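Local coordinates for mandelate racemase/muconate lactonizing enzyme family protein (Roseovarius sp. TM1035, PDB 3T9P), which probably acts as an isomerase of the mandelate racemase/muconate lactonizing enzyme family, though its substrate is not established, at residues 34-39 and 342-347. Numbering follows the deposited sequence.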
loop_
_atom_site.group_PDB
_atom_site.type_symbol
_atom_site.label_atom_id
_atom_site.label_comp_id
_atom_site.label_asym_id
_atom_site.label_seq_id
_atom_site.Cartn_x
_atom_site.Cartn_y
_atom_site.Cartn_z
ATOM N N GLU A 34 7.312 16.367 10.658
ATOM C CA GLU A 34 6.960 15.937 9.334
ATOM C C GLU A 34 7.957 14.948 8.706
ATOM O O GLU A 34 7.584 14.170 7.914
ATOM C CB GLU A 34 6.814 17.117 8.375
ATOM C CG GLU A 34 5.487 17.156 7.727
ATOM C CD GLU A 34 5.087 18.534 7.041
ATOM O OE1 GLU A 34 5.166 18.637 5.829
ATOM O OE2 GLU A 34 4.679 19.470 7.730
ATOM N N PHE A 35 9.217 15.064 9.055
ATOM C CA PHE A 35 10.275 14.278 8.489
ATOM C C PHE A 35 10.586 12.976 9.198
ATOM O O PHE A 35 10.938 12.044 8.534
ATOM C CB PHE A 35 11.530 15.094 8.270
ATOM C CG PHE A 35 11.354 16.151 7.285
ATOM C CD1 PHE A 35 11.328 15.872 5.967
ATOM C CD2 PHE A 35 11.107 17.425 7.680
ATOM C CE1 PHE A 35 11.128 16.854 5.071
ATOM C CE2 PHE A 35 10.890 18.408 6.779
ATOM C CZ PHE A 35 10.894 18.125 5.500
ATOM N N VAL A 36 10.477 12.922 10.512
ATOM C CA VAL A 36 11.051 11.728 11.209
ATOM C C VAL A 36 10.227 11.471 12.401
ATOM O O VAL A 36 9.724 12.463 12.947
ATOM C CB VAL A 36 12.541 11.944 11.702
ATOM C CG1 VAL A 36 13.069 10.565 12.205
ATOM C CG2 VAL A 36 13.396 12.334 10.611
ATOM N N GLY A 37 10.067 10.205 12.839
ATOM C CA GLY A 37 9.211 9.897 14.011
ATOM C C GLY A 37 10.017 8.816 14.735
ATOM O O GLY A 37 10.234 7.734 14.142
ATOM N N PHE A 38 10.420 9.050 15.987
ATOM C CA PHE A 38 10.971 7.999 16.836
ATOM C C PHE A 38 9.911 7.331 17.736
ATOM O O PHE A 38 8.948 7.950 18.125
ATOM C CB PHE A 38 12.117 8.538 17.704
ATOM C CG PHE A 38 13.262 9.034 16.900
ATOM C CD1 PHE A 38 14.080 8.136 16.195
ATOM C CD2 PHE A 38 13.506 10.393 16.795
ATOM C CE1 PHE A 38 15.170 8.622 15.406
ATOM C CE2 PHE A 38 14.596 10.895 16.054
ATOM C CZ PHE A 38 15.407 10.013 15.334
ATOM N N VAL A 39 10.145 6.064 18.050
ATOM C CA VAL A 39 9.233 5.289 18.839
ATOM C C VAL A 39 10.023 4.789 20.071
ATOM O O VAL A 39 11.152 4.246 19.943
ATOM C CB VAL A 39 8.682 4.040 18.041
ATOM C CG1 VAL A 39 7.831 3.088 19.024
ATOM C CG2 VAL A 39 7.758 4.520 16.817
ATOM N N TYR A 342 19.376 17.752 3.502
ATOM C CA TYR A 342 18.552 17.151 4.569
ATOM C C TYR A 342 18.792 17.914 5.880
ATOM O O TYR A 342 19.339 17.363 6.848
ATOM C CB TYR A 342 18.947 15.677 4.798
ATOM C CG TYR A 342 18.737 14.700 3.648
ATOM C CD1 TYR A 342 17.561 14.693 2.949
ATOM C CD2 TYR A 342 19.743 13.751 3.296
ATOM C CE1 TYR A 342 17.298 13.730 1.878
ATOM C CE2 TYR A 342 19.518 12.816 2.257
ATOM C CZ TYR A 342 18.299 12.809 1.564
ATOM O OH TYR A 342 18.073 11.887 0.577
ATOM N N PRO A 343 18.289 19.171 5.966
ATOM C CA PRO A 343 18.557 19.895 7.231
ATOM C C PRO A 343 17.897 19.188 8.396
ATOM O O PRO A 343 18.347 19.292 9.521
ATOM C CB PRO A 343 17.894 21.289 7.003
ATOM C CG PRO A 343 16.934 21.127 5.810
ATOM C CD PRO A 343 17.454 19.921 5.002
ATOM N N TRP A 344 16.783 18.499 8.143
ATOM C CA TRP A 344 16.079 17.785 9.227
ATOM C C TRP A 344 16.811 16.558 9.831
ATOM O O TRP A 344 16.441 16.110 10.940
ATOM C CB TRP A 344 14.686 17.376 8.786
ATOM C CG TRP A 344 14.785 16.514 7.479
ATOM C CD1 TRP A 344 14.712 16.950 6.190
ATOM C CD2 TRP A 344 15.092 15.107 7.400
ATOM N NE1 TRP A 344 14.899 15.872 5.300
ATOM C CE2 TRP A 344 15.070 14.738 6.023
ATOM C CE3 TRP A 344 15.295 14.107 8.348
ATOM C CZ2 TRP A 344 15.284 13.391 5.578
ATOM C CZ3 TRP A 344 15.481 12.766 7.874
ATOM C CH2 TRP A 344 15.470 12.462 6.512
ATOM N N GLN A 345 17.837 16.027 9.183
ATOM C CA GLN A 345 18.545 14.895 9.816
ATOM C C GLN A 345 19.746 15.357 10.736
ATOM O O GLN A 345 20.362 14.527 11.451
ATOM C CB GLN A 345 18.985 13.879 8.784
ATOM C CG GLN A 345 20.321 14.400 8.051
ATOM C CD GLN A 345 20.823 13.474 6.946
ATOM O OE1 GLN A 345 20.098 12.532 6.562
ATOM N NE2 GLN A 345 22.026 13.772 6.359
ATOM N N GLU A 346 20.025 16.667 10.769
ATOM C CA GLU A 346 21.078 17.210 11.674
ATOM C C GLU A 346 20.615 17.284 13.139
ATOM O O GLU A 346 19.511 17.758 13.417
ATOM C CB GLU A 346 21.502 18.612 11.222
ATOM C CG GLU A 346 22.319 18.580 9.974
ATOM C CD GLU A 346 23.772 18.032 10.203
ATOM O OE1 GLU A 346 24.187 17.744 11.339
ATOM O OE2 GLU A 346 24.508 17.805 9.228
ATOM N N GLY A 347 21.424 16.768 14.058
ATOM C CA GLY A 347 21.046 16.734 15.461
ATOM C C GLY A 347 20.084 15.622 15.869
ATOM O O GLY A 347 19.577 15.652 16.999
#
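Phe35 and Trp344 form an offset aromatic stack that joins the N-terminal domain to the C-terminal barrel domain of this enolase-superfamily fold. Phe35 lies in the turn between strands 25-32 and 37-43. Trp344 sits on a short 3-10 segment in the loop between strands 332-335 and 360-363. The Phe35 ring and the five-membered ring of Trp344 are parallel within 1°, with centroids 4.0 Å apart. Trp344 CD1 lies over the centre of the phenyl ring. Phe35 CB rests on the same indole face as its ring and makes a CH-pi contact with the five-membered ring. Val36 extends the contact along the indole: its CG2 meets CE3 of the Trp344 benzo ring at 3.4 Å. With CG1 anti to the backbone N (chi1 -172°), Val36 turns CG2 toward the indole. Tyr342 CB and Gln345 CB lie against the opposite indole face, so the tryptophan is held between the turn and its own loop. Asn33 OD1 accepts hydrogen bonds from Phe35 N and Val36 N, which ties down the turn. Replacing Trp344 with an alanine would probably leave the Phe35 ring without its stacking partner and open a gap beside Val36 CG2. This apolar, aromatic junction probably rests on dispersion and ring overlap.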